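Local coordinates for lipoprotein LpqN (Mycobacterium tuberculosis, PDB 6MNA) that takes part in cell envelope biogenesis and virulence, and may act as a membrane fusion protein linking MmpL transporters to periplasmic proteins, at residues F165-L170 with K186-P191; P88-W93 with M214-V219. One frame throughout, in Å; residues are numbered along the deposited sequence.

From the N terminus, the chain first passes through P88-W93, the loop between strands 84-86 and 93-96, whose partner M214-V219 comes much later on helix 210-223. Contact 2 therefore closes a long loop of 120 residues, and contact 1 falls entirely within it: F165-L170 and K186-P191 are separated by only 15 residues, the two arms of one beta hairpin. The contacts thus nest without crossing. Contact 1 joins neighbouring strands of the large antiparallel sheet, while contact 2 ties the late helix to the early loop. Their centres lie about 18 Å apart, and the decanoyl chain of U2D bridges them, touching Q169 and K186 as well as M214 and A217.

Contact 1. Residues F165-L170 with K186-P191; sequences FSAWQL and KTVVIP. With U2D (6-O-decanoyl-alpha-D-glucopyranose), chain B.
The F165 ring carries I190 CG2 over one face, a CH-pi contact 4.0 Å from methyl carbon to ring centroid, displaced toward the rim. The V189 carbonyl oxygen and P191 CD approach this ring obliquely, with CD 4.1 Å from F165 CD2. The F165 side chain crosses that of I190 at about a right angle, and F165 CB rests 3.8 Å from V188 CG1. Three backbone hydrogen bonds join the strands: V189 N to S166 O (3.0 Å, nearly straight at 171°), and the reciprocal pair between W168 and T187, both 2.8 Å from N to O. W168 projects to the opposite side of the sheet from Q169 and K186, and its NE1 is bound by D156 O. With CG anti to the backbone N (chi1 -175°), K186 runs its methylenes past the Q169 amide, CD 3.6 Å from OE1, and carries NZ on to a hydrogen bond with T161 O. The same Q169 amide packs against the ligand, CD 3.6 Å from U2D CBD. The pairing is that of an antiparallel beta hairpin in a curved sheet, one face of which lines the site of the bound acyl chain.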
loop_
_atom_site.group_PDB
_atom_site.type_symbol
_atom_site.label_atom_id
_atom_site.label_comp_id
_atom_site.label_asym_id
_atom_site.label_seq_id
_atom_site.Cartn_x
_atom_site.Cartn_y
_atom_site.Cartn_z
ATOM N N PHE A 165 11.195 9.154 -1.755
ATOM C CA PHE A 165 10.105 9.851 -1.082
ATOM C C PHE A 165 9.824 9.196 0.255
ATOM O O PHE A 165 10.103 8.017 0.451
ATOM C CB PHE A 165 8.838 9.826 -1.918
ATOM C CG PHE A 165 8.905 10.696 -3.098
ATOM C CD1 PHE A 165 9.424 10.221 -4.281
ATOM C CD2 PHE A 165 8.482 11.999 -3.028
ATOM C CE1 PHE A 165 9.472 11.063 -5.417
ATOM C CE2 PHE A 165 8.529 12.839 -4.162
ATOM C CZ PHE A 165 9.050 12.369 -5.331
ATOM N N SER A 166 9.268 9.987 1.182
ATOM C CA SER A 166 9.019 9.518 2.530
ATOM C C SER A 166 7.863 8.528 2.544
ATOM O O SER A 166 6.889 8.666 1.803
ATOM C CB SER A 166 8.647 10.679 3.461
ATOM O OG SER A 166 9.759 11.534 3.666
ATOM N N ALA A 167 7.967 7.550 3.443
ATOM C CA ALA A 167 6.970 6.492 3.476
ATOM C C ALA A 167 6.808 5.976 4.897
ATOM O O ALA A 167 7.564 6.324 5.800
ATOM C CB ALA A 167 7.384 5.353 2.547
ATOM N N TRP A 168 5.797 5.126 5.081
ATOM C CA TRP A 168 5.562 4.445 6.332
ATOM C C TRP A 168 5.205 3.005 6.020
ATOM O O TRP A 168 4.454 2.741 5.093
ATOM C CB TRP A 168 4.424 5.091 7.120
ATOM C CG TRP A 168 4.402 4.602 8.476
ATOM C CD1 TRP A 168 3.704 3.535 8.965
ATOM C CD2 TRP A 168 5.144 5.140 9.579
ATOM N NE1 TRP A 168 3.960 3.388 10.295
ATOM C CE2 TRP A 168 4.846 4.347 10.694
ATOM C CE3 TRP A 168 6.042 6.205 9.717
ATOM C CZ2 TRP A 168 5.407 4.574 11.956
ATOM C CZ3 TRP A 168 6.607 6.434 11.031
ATOM C CH2 TRP A 168 6.280 5.614 12.090
ATOM N N GLN A 169 5.712 2.081 6.800
ATOM C CA GLN A 169 5.381 0.692 6.560
ATOM C C GLN A 169 5.006 0.041 7.868
ATOM O O GLN A 169 5.670 0.261 8.882
ATOM C CB GLN A 169 6.534 -0.064 5.931
ATOM C CG GLN A 169 6.208 -1.538 5.794
ATOM C CD GLN A 169 7.080 -2.227 4.780
ATOM O OE1 GLN A 169 7.379 -1.664 3.724
ATOM N NE2 GLN A 169 7.490 -3.456 5.087
ATOM N N LEU A 170 3.928 -0.727 7.852
ATOM C CA LEU A 170 3.670 -1.589 8.985
ATOM C C LEU A 170 3.106 -2.918 8.516
ATOM O O LEU A 170 2.474 -3.022 7.468
ATOM C CB LEU A 170 2.713 -0.969 9.975
ATOM C CG LEU A 170 1.239 -1.066 9.783
ATOM C CD1 LEU A 170 0.448 -0.675 11.033
ATOM C CD2 LEU A 170 0.910 -0.113 8.587
ATOM N N LYS A 186 2.618 -0.409 2.866
ATOM C CA LYS A 186 3.542 0.717 2.751
ATOM C C LYS A 186 2.800 1.886 2.127
ATOM O O LYS A 186 2.141 1.733 1.088
ATOM C CB LYS A 186 4.767 0.338 1.929
ATOM C CG LYS A 186 5.839 1.431 1.860
ATOM C CD LYS A 186 7.146 0.882 1.236
ATOM C CE LYS A 186 8.363 1.593 1.819
ATOM N NZ LYS A 186 9.678 1.021 1.409
ATOM N N THR A 187 2.883 3.044 2.775
ATOM C CA THR A 187 2.266 4.269 2.280
ATOM C C THR A 187 3.388 5.224 1.909
ATOM O O THR A 187 4.299 5.448 2.706
ATOM C CB THR A 187 1.365 4.905 3.352
ATOM O OG1 THR A 187 0.299 3.997 3.727
ATOM C CG2 THR A 187 0.741 6.212 2.882
ATOM N N VAL A 188 3.341 5.757 0.692
ATOM C CA VAL A 188 4.365 6.683 0.221
ATOM C C VAL A 188 3.678 7.999 -0.102
ATOM O O VAL A 188 2.660 8.007 -0.803
ATOM C CB VAL A 188 5.091 6.183 -1.041
ATOM C CG1 VAL A 188 6.246 7.095 -1.341
ATOM C CG2 VAL A 188 5.505 4.742 -0.959
ATOM N N VAL A 189 4.245 9.097 0.383
ATOM C CA VAL A 189 3.696 10.420 0.152
ATOM C C VAL A 189 4.589 11.123 -0.859
ATOM O O VAL A 189 5.805 11.216 -0.686
ATOM C CB VAL A 189 3.534 11.209 1.455
ATOM C CG1 VAL A 189 2.919 12.546 1.177
ATOM C CG2 VAL A 189 2.593 10.445 2.353
ATOM N N ILE A 190 3.966 11.603 -1.923
ATOM C CA ILE A 190 4.659 12.097 -3.116
ATOM C C ILE A 190 4.118 13.495 -3.426
ATOM O O ILE A 190 3.173 13.652 -4.213
ATOM C CB ILE A 190 4.464 11.146 -4.303
ATOM C CG1 ILE A 190 4.933 9.743 -3.997
ATOM C CG2 ILE A 190 5.178 11.693 -5.584
ATOM C CD1 ILE A 190 4.310 8.687 -4.919
ATOM N N PRO A 191 4.647 14.545 -2.802
ATOM C CA PRO A 191 4.155 15.885 -3.118
ATOM C C PRO A 191 4.621 16.246 -4.517
ATOM O O PRO A 191 5.793 16.056 -4.850
ATOM C CB PRO A 191 4.802 16.776 -2.047
ATOM C CG PRO A 191 5.145 15.804 -0.899
ATOM C CD PRO A 191 5.607 14.575 -1.687
HETATM C C1 U2D B . 5.295 -8.998 11.603
HETATM C C2 U2D B . 5.861 -7.783 12.448
HETATM C C3 U2D B . 6.614 -6.762 11.536
HETATM C C4 U2D B . 7.192 -7.591 10.422
HETATM C C5 U2D B . 5.898 -7.966 9.603
HETATM C C6 U2D B . 6.081 -9.017 8.527
HETATM C CAX U2D B . 5.130 -8.156 6.503
HETATM C CAY U2D B . 5.336 -9.182 5.404
HETATM C CAZ U2D B . 6.200 -8.642 4.267
HETATM C CBA U2D B . 5.438 -7.709 3.343
HETATM C CBB U2D B . 5.798 -6.212 3.560
HETATM C CBC U2D B . 5.043 -5.608 2.374
HETATM C CBD U2D B . 5.056 -4.114 2.526
HETATM C CBE U2D B . 4.039 -3.553 1.464
HETATM C CBF U2D B . 4.580 -3.942 0.098
HETATM C CBG U2D B . 6.005 -3.378 -0.150
HETATM O O11 U2D B . 6.267 -7.294 6.572
HETATM O O2 U2D B . 4.843 -7.053 13.159
HETATM O O3 U2D B . 7.580 -5.956 12.265
HETATM O O4 U2D B . 8.137 -6.860 9.618
HETATM O O5 U2D B . 4.776 -8.487 10.399
HETATM O O6 U2D B . 4.903 -8.884 7.723
#

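Contact 2. Residues P88-W93 with M214-V219; sequences PVPDDW and MDAANV. With U2D (6-O-decanoyl-alpha-D-glucopyranose), chain B.
P90 lays the CG corner of its pyrrolidine ring against two side chains of helix 210-223, 3.9 Å from V219 CB and 4.0 Å from A216 CB. This is a loop-on-helix contact: P90 opens a type II beta turn that ends at W93, closed by W93 N to P90 O (3.0 Å), and the turn leads into strand 93-96. Residues 216 and 219 lie one turn apart on the helix, so they form a small apolar surface that receives both prolines and the indole. No hydrogen bond crosses the interface.

V219 touches both prolines through CG1, while its CG2 and CB meet P90 alone. CG1, held anti to the backbone N (chi1 179°), lies 3.9 Å from P88 CG and also touches P90 CG, while CG2 turns to P90 CB. The P88 and V219 side chains run antiparallel alongside one another, whereas P90 and V219 meet at a slant. P90 also packs on I107 of strand 106-109, and the indole of W93 meets the Y109 ring with their planes inclined by about 55°, which links the loop to the main sheet as well as to the helix.

M214 and A217 face away from the loop, toward the bound lipid: A217 CB is 3.5 Å from U2D CBC, so the helix separates the proline-rich loop from the acyl chain. The A216 methyl, in contrast, fits obliquely against the indole of W93, with CB closest to CZ2 at 3.4 Å and next to CE2 at 3.5 Å.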
loop_
_atom_site.group_PDB
_atom_site.type_symbol
_atom_site.label_atom_id
_atom_site.label_comp_id
_atom_site.label_asym_id
_atom_site.label_seq_id
_atom_site.Cartn_x
_atom_site.Cartn_y
_atom_site.Cartn_z
ATOM N N PRO A 88 8.641 -2.997 -9.701
ATOM C CA PRO A 88 9.121 -4.218 -10.337
ATOM C C PRO A 88 8.134 -5.352 -10.157
ATOM O O PRO A 88 7.311 -5.369 -9.240
ATOM C CB PRO A 88 10.409 -4.502 -9.567
ATOM C CG PRO A 88 10.009 -4.117 -8.153
ATOM C CD PRO A 88 9.162 -2.868 -8.325
ATOM N N VAL A 89 8.262 -6.338 -11.030
ATOM C CA VAL A 89 7.519 -7.579 -10.902
ATOM C C VAL A 89 8.529 -8.653 -10.492
ATOM O O VAL A 89 9.339 -9.065 -11.328
ATOM C CB VAL A 89 6.810 -7.958 -12.207
ATOM C CG1 VAL A 89 6.053 -9.253 -12.015
ATOM C CG2 VAL A 89 5.866 -6.828 -12.681
ATOM N N PRO A 90 8.546 -9.098 -9.232
ATOM C CA PRO A 90 9.549 -10.087 -8.819
ATOM C C PRO A 90 9.371 -11.405 -9.558
ATOM O O PRO A 90 8.317 -11.702 -10.124
ATOM C CB PRO A 90 9.292 -10.258 -7.317
ATOM C CG PRO A 90 8.525 -9.047 -6.894
ATOM C CD PRO A 90 7.718 -8.645 -8.097
ATOM N N ASP A 91 10.422 -12.213 -9.531
ATOM C CA ASP A 91 10.368 -13.511 -10.193
ATOM C C ASP A 91 9.318 -14.417 -9.561
ATOM O O ASP A 91 9.108 -14.416 -8.348
ATOM C CB ASP A 91 11.738 -14.170 -10.137
ATOM C CG ASP A 91 12.771 -13.404 -10.923
ATOM O OD1 ASP A 91 12.384 -12.776 -11.932
ATOM O OD2 ASP A 91 13.961 -13.419 -10.536
ATOM N N ASP A 92 8.641 -15.185 -10.405
ATOM C CA ASP A 92 7.549 -16.065 -10.003
ATOM C C ASP A 92 6.307 -15.292 -9.588
ATOM O O ASP A 92 5.328 -15.897 -9.103
ATOM C CB ASP A 92 7.966 -17.016 -8.877
ATOM C CG ASP A 92 9.014 -18.019 -9.323
ATOM O OD1 ASP A 92 8.980 -18.424 -10.509
ATOM O OD2 ASP A 92 9.868 -18.399 -8.488
ATOM N N TRP A 93 6.313 -13.971 -9.758
ATOM C CA TRP A 93 5.119 -13.161 -9.607
ATOM C C TRP A 93 4.684 -12.670 -10.981
ATOM O O TRP A 93 5.504 -12.527 -11.890
ATOM C CB TRP A 93 5.342 -11.952 -8.693
ATOM C CG TRP A 93 5.560 -12.266 -7.238
ATOM C CD1 TRP A 93 6.680 -12.808 -6.682
ATOM C CD2 TRP A 93 4.659 -12.009 -6.150
ATOM N NE1 TRP A 93 6.529 -12.919 -5.324
ATOM C CE2 TRP A 93 5.297 -12.447 -4.968
ATOM C CE3 TRP A 93 3.382 -11.463 -6.052
ATOM C CZ2 TRP A 93 4.699 -12.350 -3.715
ATOM C CZ3 TRP A 93 2.789 -11.377 -4.799
ATOM C CH2 TRP A 93 3.456 -11.821 -3.644
ATOM N N MET A 214 7.366 -11.462 2.101
ATOM C CA MET A 214 8.546 -10.696 2.494
ATOM C C MET A 214 9.582 -10.618 1.377
ATOM O O MET A 214 10.230 -9.579 1.187
ATOM C CB MET A 214 9.176 -11.315 3.751
ATOM C CG MET A 214 8.230 -11.338 4.958
ATOM S SD MET A 214 9.072 -11.979 6.431
ATOM C CE MET A 214 9.954 -10.496 6.908
ATOM N N ASP A 215 9.775 -11.705 0.635
ATOM C CA ASP A 215 10.734 -11.653 -0.462
ATOM C C ASP A 215 10.298 -10.620 -1.498
ATOM O O ASP A 215 11.090 -9.781 -1.926
ATOM C CB ASP A 215 10.894 -13.034 -1.094
ATOM C CG ASP A 215 11.585 -14.028 -0.163
ATOM O OD1 ASP A 215 12.490 -13.615 0.594
ATOM O OD2 ASP A 215 11.220 -15.226 -0.184
ATOM N N ALA A 216 9.025 -10.642 -1.876
ATOM C CA ALA A 216 8.561 -9.702 -2.892
ATOM C C ALA A 216 8.716 -8.269 -2.405
ATOM O O ALA A 216 9.136 -7.391 -3.166
ATOM C CB ALA A 216 7.114 -10.012 -3.270
ATOM N N ALA A 217 8.463 -8.027 -1.113
ATOM C CA ALA A 217 8.575 -6.671 -0.587
ATOM C C ALA A 217 10.005 -6.157 -0.662
ATOM O O ALA A 217 10.224 -4.953 -0.847
ATOM C CB ALA A 217 8.080 -6.622 0.858
ATOM N N ASN A 218 10.986 -7.043 -0.513
ATOM C CA ASN A 218 12.378 -6.638 -0.646
ATOM C C ASN A 218 12.679 -6.142 -2.044
ATOM O O ASN A 218 13.426 -5.178 -2.222
ATOM C CB ASN A 218 13.313 -7.805 -0.357
ATOM C CG ASN A 218 13.362 -8.152 1.088
ATOM O OD1 ASN A 218 13.452 -7.268 1.936
ATOM N ND2 ASN A 218 13.302 -9.452 1.393
ATOM N N VAL A 219 12.154 -6.834 -3.047
ATOM C CA VAL A 219 12.404 -6.457 -4.426
ATOM C C VAL A 219 11.818 -5.082 -4.699
ATOM O O VAL A 219 12.461 -4.207 -5.287
ATOM C CB VAL A 219 11.806 -7.515 -5.361
ATOM C CG1 VAL A 219 12.040 -7.128 -6.789
ATOM C CG2 VAL A 219 12.404 -8.898 -5.051
HETATM C C1 U2D B . 5.295 -8.998 11.603
HETATM C C2 U2D B . 5.861 -7.783 12.448
HETATM C C3 U2D B . 6.614 -6.762 11.536
HETATM C C4 U2D B . 7.192 -7.591 10.422
HETATM C C5 U2D B . 5.898 -7.966 9.603
HETATM C C6 U2D B . 6.081 -9.017 8.527
HETATM C CAX U2D B . 5.130 -8.156 6.503
HETATM C CAY U2D B . 5.336 -9.182 5.404
HETATM C CAZ U2D B . 6.200 -8.642 4.267
HETATM C CBA U2D B . 5.438 -7.709 3.343
HETATM C CBB U2D B . 5.798 -6.212 3.560
HETATM C CBC U2D B . 5.043 -5.608 2.374
HETATM C CBD U2D B . 5.056 -4.114 2.526
HETATM C CBE U2D B . 4.039 -3.553 1.464
HETATM C CBF U2D B . 4.580 -3.942 0.098
HETATM C CBG U2D B . 6.005 -3.378 -0.150
HETATM O O11 U2D B . 6.267 -7.294 6.572
HETATM O O2 U2D B . 4.843 -7.053 13.159
HETATM O O3 U2D B . 7.580 -5.956 12.265
HETATM O O4 U2D B . 8.137 -6.860 9.618
HETATM O O5 U2D B . 4.776 -8.487 10.399
HETATM O O6 U2D B . 4.903 -8.884 7.723
#